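PDB 6DLH: alpha-1,4-endofucoidanase from Mariniflexile fucanivorans, which cleaves alpha-1,4-linked fucan chains of fucoidan internally as a retaining glycoside hydrolase of family GH107, and carries bound calcium ions. Local coordinates for residues G62-D67 and D584-L589; L69-D74 and L395-Y400; V81-T86 and L131-A136; L470-T475 and W480-T485. All blocks are in the same frame, centred on the assembly; numbering follows the deposited sequence.

Contacts 1, 2 and 3 adjoin one another beside the parallel sheet of the probable catalytic domain, and contact 4 stands apart. Helix 66-71 serves both contact 1 and contact 2, whose centres are 16 Å apart; they meet where Ile63 CG2 lies 3.7 Å from Leu395 CD1. Contact 3, centred 13 Å from contact 1, is tied to it by a probable hydrogen bond of 2.9 Å from Trp133 NE1 to Ile63 O. Contacts 2 and 3 touch through Leu69 and Ala136. Contact 4, in an Ig-like domain, is centred about 31 Å from contact 1, and the side chain of Trp480 is about 14 Å from a bound calcium ion.

Contact 1 of 4, residues G62-D67 and D584-L589; sequences GIRIDD and DDTWRL
Arg64 and Thr586 carry most of this meeting, which joins the loop leading into helix 66-71 to the start of strand 586-590. The arginine grips the threonine side-on: NE and NH2 both donate to the single hydroxyl OG1. The NE bond to Thr586 OG1 is 3.1 Å long with an angle of 155° at the hydrogen, and the bond from Arg64 NH2 to the same oxygen is 3.2 Å. Thr586 OG1 sits at the edge of the guanidinium, close to its plane, where both N-H groups can converge on it.

The remaining nitrogen, NH1, turns back on its own segment, since Arg64 NH1 reaches Ile63 O at 2.9 Å; this fold-back goes with a bend at chi2 (-66°). The same nitrogen also forms a salt bridge with Asp127, so the flat group is fixed from several sides. Threonine suits its place because its hydroxyl accepts from the arginine while giving its own proton to Asp585 OD1, 2.8 Å away. Its methyl CG2 packs 3.5 Å from Arg64 NH2. The carboxylate of Asp585 stays 4.4 Å from Arg64 NE at OD1, beyond a salt bridge, yet its charge probably favours the cation electrostatically.

Asp66 joins in through water. One water, donating to Asp66 OD1 and Asp585 OD1, probably eases the closeness of the two carboxylates; a second ties Asp66 OD2 to the backbone N of Asp584. The arrangement is a polar interdomain interface: the region built on the parallel sheet, probably the catalytic one, meets the central strand, 586-590, of a three-stranded sheet in a bacterial Ig-like domain.

Contact 2 of 4, residues L69-D74 and L395-Y400; sequences LTQIKD and LTLQPY
Gln71, in the last turn of helix 66-71, makes a two-bond, strand-like pairing through its side-chain amide with the backbone of Leu397. It thus joins the helix between strands 46-49 and 80-84 of the parallel sheet to the segment leading into helix 399-415. Leu397 N donates to Gln71 OE1 at 2.7 Å, lying in the carbonyl plane on a lone pair. In return Gln71 NE2 gives a nearly straight bond (172°) to Leu397 O, 3.2 Å away. Glutamine suits the place because one flat group offers an acceptor and a donor side by side, matching an N-H and a C=O of the same residue. The reach comes from an extended chain whose CG stands opposite the backbone N (chi1 -169°), which carries the amide straight out from the helix. With an alanine here, Leu397 N and O would probably lose both side-chain partners and the segment before helix 399-415 its polar tie to helix 66-71.

The amide also runs obliquely across the leucine side chain, with OE1 3.3 Å from Leu397 CB, and it skirts Thr396 at CB. Beside this polar pairing Ile72 meets Leu397 at about a right angle, two branched apolar chains well suited to a buried spot. Their methyls touch at Ile72 CG2 and Leu397 CD1, 3.7 Å apart.

Contact 3 of 4, residues V81-T86 and L131-A136; sequences VQLPLT and LSWLKA
Leu83 and Trp133 form the centre of this buried apolar contact. One leucine methyl, CD1, presses on Trp133 CB at 3.9 Å, while the other, CD2, stands 4.0 Å from Trp133 CE3, so the branched end straddles the root of the indole. The same CD1 also meets Leu134 CD2, 4.1 Å away, and the two leucines cross at a slant. Farther along the indole, Pro84 CG lies 4.0 Å from Trp133 CZ3, with the proline ring and the tryptophan side chain nearly at right angles. Leucine and proline suit the strand here because they offer compact apolar groups to a large ring, and proline needs no N-H partner.

What sets the tryptophan comes from the next shell. Its NE1 donates a hydrogen bond to Ile63 O, satisfying the one polar atom of a buried ring, and Trp50 packs against it edge-to-face. Tyr216 of helix 198-216 flanks Leu134.

The strand and helix segments run nearly antiparallel, at 172°, with axes 10.2 Å apart. Strand 80-84 lies inside the parallel sheet between strands 46-49 and 143-149, and helix 129-139 covers it before the chain enters 143-149, a beta-alpha-beta crossover of what is probably the catalytic domain.

Contact 4 of 4, residues L470-T475 and W480-T485; sequences LTISQT and WTLSGT
Thr471 and Ser483, with Ser473 and Thr481, are the hydrogen-bonded pairs of an antiparallel beta hairpin in an Ig-like domain. The backbone ladder is regular: Thr471 N to Ser483 O is 2.7 Å and nearly straight, and Thr481 N to Ser473 O is 2.8 Å.

Hydroxyls line the face of these four residues, and Thr475, one residue beyond the last bridge, adds another. Thr475 OG1 donates to Thr481 OG1 at 2.7 Å, and Thr481 OG1 is bonded also to Asn442 on the neighbouring strand. One water joins Ser473 OG, Ser483 OG and Thr481 O. Short hydroxyl side chains suit this face because they can share that water.

Apolar packing belongs to the other face, where Ile472 and Leu482 lie side by side, Ile472 CG1 being 3.9 Å from Leu482 CD1. Beyond them Trp480 offers a broad ring to Gln474, whose aliphatic stem can rest on it while its OE1 accepts from Gly478 N. A serine in place of Trp480 would probably leave the Gln474 side chain without the surface it lies on and open a gap beside Leu460.

The glutamine makes a CH-pi contact, CB standing 4.1 Å from the centroid of the Trp480 five-membered ring. Its amide is tilted 40° to the indole, and Gln474 OE1 hovers 3.4 Å above the ring plane of Trp480, toward the rim.

Contact 1 of 4, residues G62-D67 and D584-L589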
loop_
_atom_site.group_PDB
_atom_site.type_symbol
_atom_site.label_atom_id
_atom_site.label_comp_id
_atom_site.label_asym_id
_atom_site.label_seq_id
_atom_site.Cartn_x
_atom_site.Cartn_y
_atom_site.Cartn_z
ATOM N N GLY A 62 2.829 -2.723 -8.106
ATOM C CA GLY A 62 3.046 -4.156 -7.971
ATOM C C GLY A 62 3.073 -4.652 -6.522
ATOM O O GLY A 62 3.236 -5.846 -6.288
ATOM N N ILE A 63 2.909 -3.739 -5.556
ATOM C CA ILE A 63 2.990 -4.093 -4.147
ATOM C C ILE A 63 1.680 -4.763 -3.748
ATOM O O ILE A 63 0.618 -4.352 -4.209
ATOM C CB ILE A 63 3.337 -2.861 -3.282
ATOM C CG1 ILE A 63 4.762 -2.364 -3.567
ATOM C CG2 ILE A 63 3.101 -3.127 -1.794
ATOM C CD1 ILE A 63 5.854 -3.405 -3.377
ATOM N N ARG A 64 1.779 -5.809 -2.912
ATOM C CA ARG A 64 0.632 -6.653 -2.605
ATOM C C ARG A 64 0.539 -6.893 -1.097
ATOM O O ARG A 64 1.557 -6.941 -0.415
ATOM C CB ARG A 64 0.730 -7.965 -3.395
ATOM C CG ARG A 64 0.700 -7.785 -4.909
ATOM C CD ARG A 64 -0.657 -7.260 -5.342
ATOM N NE ARG A 64 -0.848 -7.167 -6.778
ATOM C CZ ARG A 64 -0.822 -6.032 -7.468
ATOM N NH1 ARG A 64 -0.546 -4.890 -6.860
ATOM N NH2 ARG A 64 -1.074 -6.041 -8.766
ATOM N N ILE A 65 -0.691 -7.075 -0.595
ATOM C CA ILE A 65 -0.929 -7.295 0.824
ATOM C C ILE A 65 -1.007 -8.792 1.148
ATOM O O ILE A 65 -1.223 -9.159 2.305
ATOM C CB ILE A 65 -2.184 -6.527 1.294
ATOM C CG1 ILE A 65 -2.207 -6.375 2.821
ATOM C CG2 ILE A 65 -3.458 -7.185 0.760
ATOM C CD1 ILE A 65 -3.270 -5.433 3.346
ATOM N N ASP A 66 -0.814 -9.658 0.139
ATOM C CA ASP A 66 -1.116 -11.084 0.241
ATOM C C ASP A 66 -0.256 -11.811 1.277
ATOM O O ASP A 66 -0.750 -12.698 1.968
ATOM C CB ASP A 66 -1.110 -11.782 -1.124
ATOM C CG ASP A 66 -2.206 -11.241 -2.022
ATOM O OD1 ASP A 66 -2.045 -10.102 -2.510
ATOM O OD2 ASP A 66 -3.228 -11.941 -2.192
ATOM N N ASP A 67 1.030 -11.464 1.362
ATOM C CA ASP A 67 1.918 -12.080 2.338
ATOM C C ASP A 67 1.427 -11.770 3.752
ATOM O O ASP A 67 1.409 -12.650 4.614
ATOM C CB ASP A 67 3.375 -11.660 2.121
ATOM C CG ASP A 67 4.020 -12.321 0.912
ATOM O OD1 ASP A 67 3.426 -13.277 0.378
ATOM O OD2 ASP A 67 5.121 -11.881 0.519
ATOM N N ASP A 584 -1.298 -14.510 -5.947
ATOM C CA ASP A 584 -2.015 -15.485 -6.753
ATOM C C ASP A 584 -2.391 -14.920 -8.123
ATOM O O ASP A 584 -2.751 -15.677 -9.022
ATOM C CB ASP A 584 -3.290 -15.951 -6.046
ATOM C CG ASP A 584 -3.070 -17.156 -5.152
ATOM O OD1 ASP A 584 -1.898 -17.569 -5.006
ATOM O OD2 ASP A 584 -4.074 -17.675 -4.613
ATOM N N ASP A 585 -2.335 -13.592 -8.275
ATOM C CA ASP A 585 -2.824 -12.983 -9.497
ATOM C C ASP A 585 -1.789 -12.016 -10.062
ATOM O O ASP A 585 -2.079 -11.300 -11.015
ATOM C CB ASP A 585 -4.228 -12.394 -9.304
ATOM C CG ASP A 585 -4.323 -11.159 -8.416
ATOM O OD1 ASP A 585 -3.268 -10.654 -7.969
ATOM O OD2 ASP A 585 -5.467 -10.702 -8.183
ATOM N N THR A 586 -0.579 -12.014 -9.487
ATOM C CA THR A 586 0.401 -10.995 -9.830
ATOM C C THR A 586 1.816 -11.563 -9.781
ATOM O O THR A 586 2.260 -12.081 -8.754
ATOM C CB THR A 586 0.244 -9.749 -8.941
ATOM O OG1 THR A 586 -1.097 -9.254 -9.003
ATOM C CG2 THR A 586 1.198 -8.640 -9.321
ATOM N N TRP A 587 2.526 -11.428 -10.906
ATOM C CA TRP A 587 3.922 -11.824 -11.011
ATOM C C TRP A 587 4.739 -10.617 -11.452
ATOM O O TRP A 587 4.209 -9.695 -12.068
ATOM C CB TRP A 587 4.090 -12.999 -11.984
ATOM C CG TRP A 587 3.352 -14.238 -11.580
ATOM C CD1 TRP A 587 1.996 -14.406 -11.507
ATOM C CD2 TRP A 587 3.929 -15.498 -11.198
ATOM N NE1 TRP A 587 1.692 -15.680 -11.109
ATOM C CE2 TRP A 587 2.859 -16.373 -10.907
ATOM C CE3 TRP A 587 5.239 -15.968 -11.061
ATOM C CZ2 TRP A 587 3.064 -17.689 -10.494
ATOM C CZ3 TRP A 587 5.441 -17.270 -10.654
ATOM C CH2 TRP A 587 4.367 -18.119 -10.379
ATOM N N ARG A 588 6.037 -10.653 -11.144
ATOM C CA ARG A 588 6.919 -9.524 -11.381
ATOM C C ARG A 588 8.146 -9.989 -12.159
ATOM O O ARG A 588 8.773 -10.979 -11.789
ATOM C CB ARG A 588 7.330 -8.910 -10.038
ATOM C CG ARG A 588 8.542 -7.993 -10.095
ATOM C CD ARG A 588 8.188 -6.531 -10.305
ATOM N NE ARG A 588 9.375 -5.727 -10.574
ATOM C CZ ARG A 588 10.092 -5.092 -9.653
ATOM N NH1 ARG A 588 9.740 -5.154 -8.379
ATOM N NH2 ARG A 588 11.160 -4.399 -10.013
ATOM N N LEU A 589 8.474 -9.249 -13.226
ATOM C CA LEU A 589 9.717 -9.418 -13.963
ATOM C C LEU A 589 10.700 -8.341 -13.525
ATOM O O LEU A 589 10.385 -7.153 -13.549
ATOM C CB LEU A 589 9.456 -9.299 -15.469
ATOM C CG LEU A 589 8.559 -10.369 -16.088
ATOM C CD1 LEU A 589 8.262 -10.028 -17.537
ATOM C CD2 LEU A 589 9.200 -11.747 -15.985
HETATM O O HOH W 1 -2.590 -14.332 -3.158
HETATM O O HOH W 2 -3.686 -9.748 -4.974
#

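Contact 2 of 4, residues L69-D74 and L395-Y400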
loop_
_atom_site.group_PDB
_atom_site.type_symbol
_atom_site.label_atom_id
_atom_site.label_comp_id
_atom_site.label_asym_id
_atom_site.label_seq_id
_atom_site.Cartn_x
_atom_site.Cartn_y
_atom_site.Cartn_z
ATOM N N LEU A 69 -1.643 -11.109 4.617
ATOM C CA LEU A 69 -2.879 -11.833 4.861
ATOM C C LEU A 69 -2.598 -13.309 5.146
ATOM O O LEU A 69 -3.295 -13.905 5.968
ATOM C CB LEU A 69 -3.853 -11.625 3.698
ATOM C CG LEU A 69 -4.421 -10.210 3.569
ATOM C CD1 LEU A 69 -5.457 -10.133 2.456
ATOM C CD2 LEU A 69 -5.015 -9.721 4.886
ATOM N N THR A 70 -1.577 -13.885 4.496
ATOM C CA THR A 70 -1.166 -15.256 4.781
ATOM C C THR A 70 -0.729 -15.362 6.241
ATOM O O THR A 70 -1.148 -16.274 6.949
ATOM C CB THR A 70 -0.034 -15.733 3.856
ATOM O OG1 THR A 70 -0.630 -15.859 2.566
ATOM C CG2 THR A 70 0.585 -17.057 4.270
ATOM N N GLN A 71 0.099 -14.410 6.678
ATOM C CA GLN A 71 0.644 -14.400 8.025
ATOM C C GLN A 71 -0.462 -14.347 9.080
ATOM O O GLN A 71 -0.278 -14.888 10.167
ATOM C CB GLN A 71 1.632 -13.247 8.203
ATOM C CG GLN A 71 2.443 -13.317 9.490
ATOM C CD GLN A 71 3.173 -12.024 9.759
ATOM O OE1 GLN A 71 2.699 -10.942 9.416
ATOM N NE2 GLN A 71 4.337 -12.125 10.385
ATOM N N ILE A 72 -1.602 -13.711 8.776
ATOM C CA ILE A 72 -2.606 -13.484 9.806
ATOM C C ILE A 72 -3.802 -14.422 9.627
ATOM O O ILE A 72 -4.879 -14.170 10.178
ATOM C CB ILE A 72 -3.015 -11.995 9.895
ATOM C CG1 ILE A 72 -3.715 -11.501 8.622
ATOM C CG2 ILE A 72 -1.818 -11.123 10.274
ATOM C CD1 ILE A 72 -4.650 -10.338 8.858
ATOM N N LYS A 73 -3.591 -15.526 8.892
ATOM C CA LYS A 73 -4.642 -16.488 8.590
ATOM C C LYS A 73 -5.318 -16.967 9.871
ATOM O O LYS A 73 -6.527 -17.168 9.886
ATOM C CB LYS A 73 -4.076 -17.714 7.863
ATOM C CG LYS A 73 -4.190 -17.698 6.345
ATOM C CD LYS A 73 -3.486 -18.878 5.691
ATOM C CE LYS A 73 -4.320 -20.141 5.694
ATOM N NZ LYS A 73 -5.379 -20.094 4.655
ATOM N N ASP A 74 -4.530 -17.131 10.937
ATOM C CA ASP A 74 -4.998 -17.731 12.178
ATOM C C ASP A 74 -5.720 -16.711 13.068
ATOM O O ASP A 74 -6.244 -17.079 14.117
ATOM C CB ASP A 74 -3.851 -18.445 12.901
ATOM C CG ASP A 74 -4.315 -19.483 13.906
ATOM O OD1 ASP A 74 -5.408 -20.037 13.716
ATOM O OD2 ASP A 74 -3.581 -19.721 14.879
ATOM N N LEU A 395 6.845 -6.530 4.308
ATOM C CA LEU A 395 5.547 -5.952 4.600
ATOM C C LEU A 395 4.675 -6.973 5.326
ATOM O O LEU A 395 3.507 -7.154 5.000
ATOM C CB LEU A 395 4.916 -5.449 3.296
ATOM C CG LEU A 395 5.716 -4.384 2.540
ATOM C CD1 LEU A 395 5.002 -4.003 1.258
ATOM C CD2 LEU A 395 5.922 -3.143 3.400
ATOM N N THR A 396 5.275 -7.634 6.322
ATOM C CA THR A 396 4.563 -8.522 7.228
ATOM C C THR A 396 4.845 -8.054 8.656
ATOM O O THR A 396 5.746 -7.244 8.855
ATOM C CB THR A 396 4.955 -9.985 6.975
ATOM O OG1 THR A 396 6.378 -10.074 7.093
ATOM C CG2 THR A 396 4.506 -10.495 5.621
ATOM N N LEU A 397 4.078 -8.574 9.631
ATOM C CA LEU A 397 4.132 -8.127 11.015
ATOM C C LEU A 397 5.476 -8.499 11.633
ATOM O O LEU A 397 6.025 -9.568 11.365
ATOM C CB LEU A 397 3.017 -8.787 11.834
ATOM C CG LEU A 397 1.574 -8.388 11.516
ATOM C CD1 LEU A 397 0.611 -9.228 12.343
ATOM C CD2 LEU A 397 1.331 -6.907 11.772
ATOM N N GLN A 398 5.978 -7.596 12.483
ATOM C CA GLN A 398 6.930 -7.958 13.521
ATOM C C GLN A 398 6.403 -9.182 14.269
ATOM O O GLN A 398 5.226 -9.240 14.640
ATOM C CB GLN A 398 7.101 -6.802 14.510
ATOM C CG GLN A 398 7.952 -5.661 13.971
ATOM C CD GLN A 398 9.425 -5.995 13.946
ATOM O OE1 GLN A 398 9.846 -7.088 14.325
ATOM N NE2 GLN A 398 10.227 -5.037 13.510
ATOM N N PRO A 399 7.256 -10.203 14.505
ATOM C CA PRO A 399 6.835 -11.402 15.225
ATOM C C PRO A 399 6.090 -11.086 16.521
ATOM O O PRO A 399 5.120 -11.766 16.834
ATOM C CB PRO A 399 8.171 -12.117 15.483
ATOM C CG PRO A 399 9.016 -11.730 14.287
ATOM C CD PRO A 399 8.662 -10.274 14.060
ATOM N N TYR A 400 6.514 -10.044 17.255
ATOM C CA TYR A 400 5.863 -9.742 18.527
ATOM C C TYR A 400 4.424 -9.273 18.323
ATOM O O TYR A 400 3.552 -9.563 19.144
ATOM C CB TYR A 400 6.661 -8.769 19.404
ATOM C CG TYR A 400 6.602 -7.327 18.980
ATOM C CD1 TYR A 400 5.490 -6.537 19.246
ATOM C CD2 TYR A 400 7.663 -6.756 18.294
ATOM C CE1 TYR A 400 5.426 -5.216 18.824
ATOM C CE2 TYR A 400 7.622 -5.432 17.888
ATOM C CZ TYR A 400 6.508 -4.661 18.164
ATOM O OH TYR A 400 6.497 -3.361 17.763
#

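Contact 3 of 4, residues V81-T86 and L131-A136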
loop_
_atom_site.group_PDB
_atom_site.type_symbol
_atom_site.label_atom_id
_atom_site.label_comp_id
_atom_site.label_asym_id
_atom_site.label_seq_id
_atom_site.Cartn_x
_atom_site.Cartn_y
_atom_site.Cartn_z
ATOM N N VAL A 81 -8.748 -3.722 8.251
ATOM C CA VAL A 81 -7.388 -3.233 8.100
ATOM C C VAL A 81 -7.442 -1.826 7.500
ATOM O O VAL A 81 -8.210 -1.577 6.569
ATOM C CB VAL A 81 -6.566 -4.180 7.206
ATOM C CG1 VAL A 81 -5.155 -3.654 6.948
ATOM C CG2 VAL A 81 -6.519 -5.600 7.755
ATOM N N GLN A 82 -6.611 -0.920 8.040
ATOM C CA GLN A 82 -6.434 0.423 7.510
ATOM C C GLN A 82 -5.330 0.418 6.455
ATOM O O GLN A 82 -4.251 -0.124 6.686
ATOM C CB GLN A 82 -6.131 1.434 8.625
ATOM C CG GLN A 82 -5.904 2.855 8.113
ATOM C CD GLN A 82 -5.603 3.878 9.185
ATOM O OE1 GLN A 82 -4.637 4.631 9.086
ATOM N NE2 GLN A 82 -6.427 3.917 10.223
ATOM N N LEU A 83 -5.636 1.029 5.302
ATOM C CA LEU A 83 -4.725 1.161 4.176
ATOM C C LEU A 83 -4.524 2.642 3.871
ATOM O O LEU A 83 -5.417 3.455 4.097
ATOM C CB LEU A 83 -5.341 0.486 2.946
ATOM C CG LEU A 83 -5.674 -0.997 3.077
ATOM C CD1 LEU A 83 -6.581 -1.423 1.924
ATOM C CD2 LEU A 83 -4.400 -1.835 3.109
ATOM N N PRO A 84 -3.366 3.052 3.316
ATOM C CA PRO A 84 -3.227 4.422 2.825
ATOM C C PRO A 84 -4.052 4.552 1.549
ATOM O O PRO A 84 -4.205 3.571 0.820
ATOM C CB PRO A 84 -1.740 4.505 2.467
ATOM C CG PRO A 84 -1.357 3.074 2.145
ATOM C CD PRO A 84 -2.160 2.236 3.113
ATOM N N LEU A 85 -4.639 5.742 1.341
ATOM C CA LEU A 85 -4.793 6.281 -0.003
ATOM C C LEU A 85 -3.642 7.255 -0.235
ATOM O O LEU A 85 -3.013 7.217 -1.288
ATOM C CB LEU A 85 -6.152 6.962 -0.196
ATOM C CG LEU A 85 -6.284 7.839 -1.448
ATOM C CD1 LEU A 85 -5.901 7.082 -2.720
ATOM C CD2 LEU A 85 -7.695 8.400 -1.586
ATOM N N THR A 86 -3.368 8.099 0.775
ATOM C CA THR A 86 -2.164 8.919 0.808
ATOM C C THR A 86 -1.327 8.520 2.015
ATOM O O THR A 86 -1.823 7.846 2.914
ATOM C CB THR A 86 -2.473 10.423 0.883
ATOM O OG1 THR A 86 -2.474 10.852 2.247
ATOM C CG2 THR A 86 -3.770 10.806 0.200
ATOM N N LEU A 131 -6.674 -1.253 -5.333
ATOM C CA LEU A 131 -7.762 -2.139 -5.719
ATOM C C LEU A 131 -7.387 -3.584 -5.400
ATOM O O LEU A 131 -8.241 -4.382 -5.004
ATOM C CB LEU A 131 -8.073 -1.983 -7.213
ATOM C CG LEU A 131 -9.188 -2.883 -7.754
ATOM C CD1 LEU A 131 -10.499 -2.659 -7.013
ATOM C CD2 LEU A 131 -9.384 -2.686 -9.254
ATOM N N SER A 132 -6.105 -3.904 -5.596
ATOM C CA SER A 132 -5.588 -5.217 -5.255
ATOM C C SER A 132 -5.843 -5.507 -3.770
ATOM O O SER A 132 -6.509 -6.492 -3.424
ATOM C CB SER A 132 -4.131 -5.314 -5.624
ATOM O OG SER A 132 -3.640 -6.619 -5.378
ATOM N N TRP A 133 -5.342 -4.609 -2.907
ATOM C CA TRP A 133 -5.430 -4.761 -1.462
ATOM C C TRP A 133 -6.894 -4.832 -1.032
ATOM O O TRP A 133 -7.270 -5.688 -0.224
ATOM C CB TRP A 133 -4.694 -3.625 -0.743
ATOM C CG TRP A 133 -3.336 -3.275 -1.277
ATOM C CD1 TRP A 133 -2.470 -4.084 -1.955
ATOM C CD2 TRP A 133 -2.662 -2.012 -1.125
ATOM N NE1 TRP A 133 -1.320 -3.403 -2.259
ATOM C CE2 TRP A 133 -1.410 -2.129 -1.764
ATOM C CE3 TRP A 133 -2.998 -0.794 -0.521
ATOM C CZ2 TRP A 133 -0.498 -1.075 -1.807
ATOM C CZ3 TRP A 133 -2.100 0.249 -0.571
ATOM C CH2 TRP A 133 -0.868 0.110 -1.211
ATOM N N LEU A 134 -7.723 -3.953 -1.612
ATOM C CA LEU A 134 -9.136 -3.877 -1.269
ATOM C C LEU A 134 -9.826 -5.220 -1.523
ATOM O O LEU A 134 -10.619 -5.673 -0.697
ATOM C CB LEU A 134 -9.797 -2.747 -2.072
ATOM C CG LEU A 134 -9.488 -1.308 -1.642
ATOM C CD1 LEU A 134 -10.090 -0.318 -2.636
ATOM C CD2 LEU A 134 -10.006 -1.016 -0.235
ATOM N N LYS A 135 -9.517 -5.859 -2.660
ATOM C CA LYS A 135 -10.180 -7.098 -3.053
ATOM C C LYS A 135 -9.645 -8.279 -2.246
ATOM O O LYS A 135 -10.407 -9.163 -1.864
ATOM C CB LYS A 135 -10.090 -7.337 -4.568
ATOM C CG LYS A 135 -11.028 -6.473 -5.405
ATOM C CD LYS A 135 -10.786 -6.550 -6.900
ATOM C CE LYS A 135 -11.547 -7.683 -7.553
ATOM N NZ LYS A 135 -11.632 -7.505 -9.023
ATOM N N ALA A 136 -8.340 -8.277 -1.978
ATOM C CA ALA A 136 -7.720 -9.294 -1.139
ATOM C C ALA A 136 -8.308 -9.262 0.275
ATOM O O ALA A 136 -8.535 -10.309 0.884
ATOM C CB ALA A 136 -6.220 -9.114 -1.137
#

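Contact 4 of 4, residues L470-T475 and W480-T485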
loop_
_atom_site.group_PDB
_atom_site.type_symbol
_atom_site.label_atom_id
_atom_site.label_comp_id
_atom_site.label_asym_id
_atom_site.label_seq_id
_atom_site.Cartn_x
_atom_site.Cartn_y
_atom_site.Cartn_z
ATOM N N LEU A 470 -26.734 -27.694 -5.028
ATOM C CA LEU A 470 -25.811 -27.583 -3.905
ATOM C C LEU A 470 -26.153 -28.604 -2.816
ATOM O O LEU A 470 -27.304 -28.714 -2.391
ATOM C CB LEU A 470 -25.846 -26.149 -3.361
ATOM C CG LEU A 470 -24.759 -25.780 -2.346
ATOM C CD1 LEU A 470 -23.402 -25.587 -3.017
ATOM C CD2 LEU A 470 -25.150 -24.533 -1.564
ATOM N N THR A 471 -25.130 -29.365 -2.395
ATOM C CA THR A 471 -25.188 -30.217 -1.214
ATOM C C THR A 471 -24.275 -29.625 -0.134
ATOM O O THR A 471 -23.237 -29.030 -0.434
ATOM C CB THR A 471 -24.851 -31.682 -1.550
ATOM O OG1 THR A 471 -25.764 -32.211 -2.519
ATOM C CG2 THR A 471 -24.857 -32.596 -0.342
ATOM N N ILE A 472 -24.692 -29.784 1.126
ATOM C CA ILE A 472 -23.926 -29.379 2.293
ATOM C C ILE A 472 -23.692 -30.622 3.147
ATOM O O ILE A 472 -24.618 -31.145 3.770
ATOM C CB ILE A 472 -24.650 -28.258 3.069
ATOM C CG1 ILE A 472 -24.730 -26.968 2.242
ATOM C CG2 ILE A 472 -23.986 -28.029 4.424
ATOM C CD1 ILE A 472 -25.408 -25.806 2.938
ATOM N N SER A 473 -22.447 -31.106 3.140
ATOM C CA SER A 473 -22.126 -32.350 3.821
ATOM C C SER A 473 -20.921 -32.161 4.735
ATOM O O SER A 473 -20.152 -31.218 4.573
ATOM C CB SER A 473 -21.918 -33.494 2.846
ATOM O OG SER A 473 -20.950 -33.163 1.861
ATOM N N GLN A 474 -20.771 -33.087 5.682
ATOM C CA GLN A 474 -19.631 -33.088 6.581
ATOM C C GLN A 474 -18.597 -34.101 6.079
ATOM O O GLN A 474 -18.817 -35.311 6.154
ATOM C CB GLN A 474 -20.111 -33.336 8.011
ATOM C CG GLN A 474 -18.996 -33.759 8.951
ATOM C CD GLN A 474 -19.098 -33.073 10.286
ATOM O OE1 GLN A 474 -18.154 -32.428 10.735
ATOM N NE2 GLN A 474 -20.249 -33.209 10.927
ATOM N N THR A 475 -17.459 -33.587 5.592
ATOM C CA THR A 475 -16.519 -34.391 4.822
ATOM C C THR A 475 -15.370 -34.900 5.695
ATOM O O THR A 475 -14.674 -35.849 5.327
ATOM C CB THR A 475 -16.095 -33.670 3.537
ATOM O OG1 THR A 475 -15.635 -32.370 3.909
ATOM C CG2 THR A 475 -17.228 -33.571 2.536
ATOM N N TRP A 480 -17.130 -28.831 6.922
ATOM C CA TRP A 480 -18.307 -28.917 6.076
ATOM C C TRP A 480 -17.927 -28.485 4.662
ATOM O O TRP A 480 -17.022 -27.672 4.481
ATOM C CB TRP A 480 -19.463 -28.087 6.649
ATOM C CG TRP A 480 -20.142 -28.766 7.801
ATOM C CD1 TRP A 480 -21.317 -29.463 7.770
ATOM C CD2 TRP A 480 -19.665 -28.846 9.158
ATOM N NE1 TRP A 480 -21.607 -29.963 9.011
ATOM C CE2 TRP A 480 -20.613 -29.604 9.884
ATOM C CE3 TRP A 480 -18.535 -28.356 9.830
ATOM C CZ2 TRP A 480 -20.465 -29.874 11.246
ATOM C CZ3 TRP A 480 -18.389 -28.623 11.177
ATOM C CH2 TRP A 480 -19.346 -29.369 11.875
ATOM N N THR A 481 -18.614 -29.062 3.672
ATOM C CA THR A 481 -18.336 -28.800 2.269
ATOM C C THR A 481 -19.630 -28.420 1.562
ATOM O O THR A 481 -20.645 -29.099 1.693
ATOM C CB THR A 481 -17.688 -30.016 1.599
ATOM O OG1 THR A 481 -16.563 -30.359 2.408
ATOM C CG2 THR A 481 -17.242 -29.759 0.174
ATOM N N LEU A 482 -19.563 -27.300 0.842
ATOM C CA LEU A 482 -20.569 -26.881 -0.113
ATOM C C LEU A 482 -20.091 -27.357 -1.481
ATOM O O LEU A 482 -19.026 -26.940 -1.945
ATOM C CB LEU A 482 -20.652 -25.352 -0.079
ATOM C CG LEU A 482 -21.597 -24.736 0.951
ATOM C CD1 LEU A 482 -21.246 -25.155 2.374
ATOM C CD2 LEU A 482 -21.594 -23.219 0.823
ATOM N N SER A 483 -20.864 -28.262 -2.096
ATOM C CA SER A 483 -20.449 -28.832 -3.366
ATOM C C SER A 483 -21.649 -29.196 -4.236
ATOM O O SER A 483 -22.779 -29.294 -3.762
ATOM C CB SER A 483 -19.490 -29.998 -3.186
ATOM O OG SER A 483 -20.149 -31.138 -2.654
ATOM N N GLY A 484 -21.344 -29.402 -5.520
ATOM C CA GLY A 484 -22.295 -29.704 -6.573
ATOM C C GLY A 484 -21.730 -29.262 -7.920
ATOM O O GLY A 484 -20.584 -28.819 -7.990
ATOM N N THR A 485 -22.537 -29.396 -8.977
ATOM C CA THR A 485 -22.176 -28.855 -10.276
ATOM C C THR A 485 -23.328 -28.007 -10.797
ATOM O O THR A 485 -24.406 -28.533 -11.070
ATOM C CB THR A 485 -21.778 -29.959 -11.263
ATOM O OG1 THR A 485 -20.667 -30.656 -10.703
ATOM C CG2 THR A 485 -21.401 -29.421 -12.628
HETATM O O HOH W 3 -24.605 -31.453 -4.710
HETATM O O HOH W 4 -21.008 -31.222 -0.227
#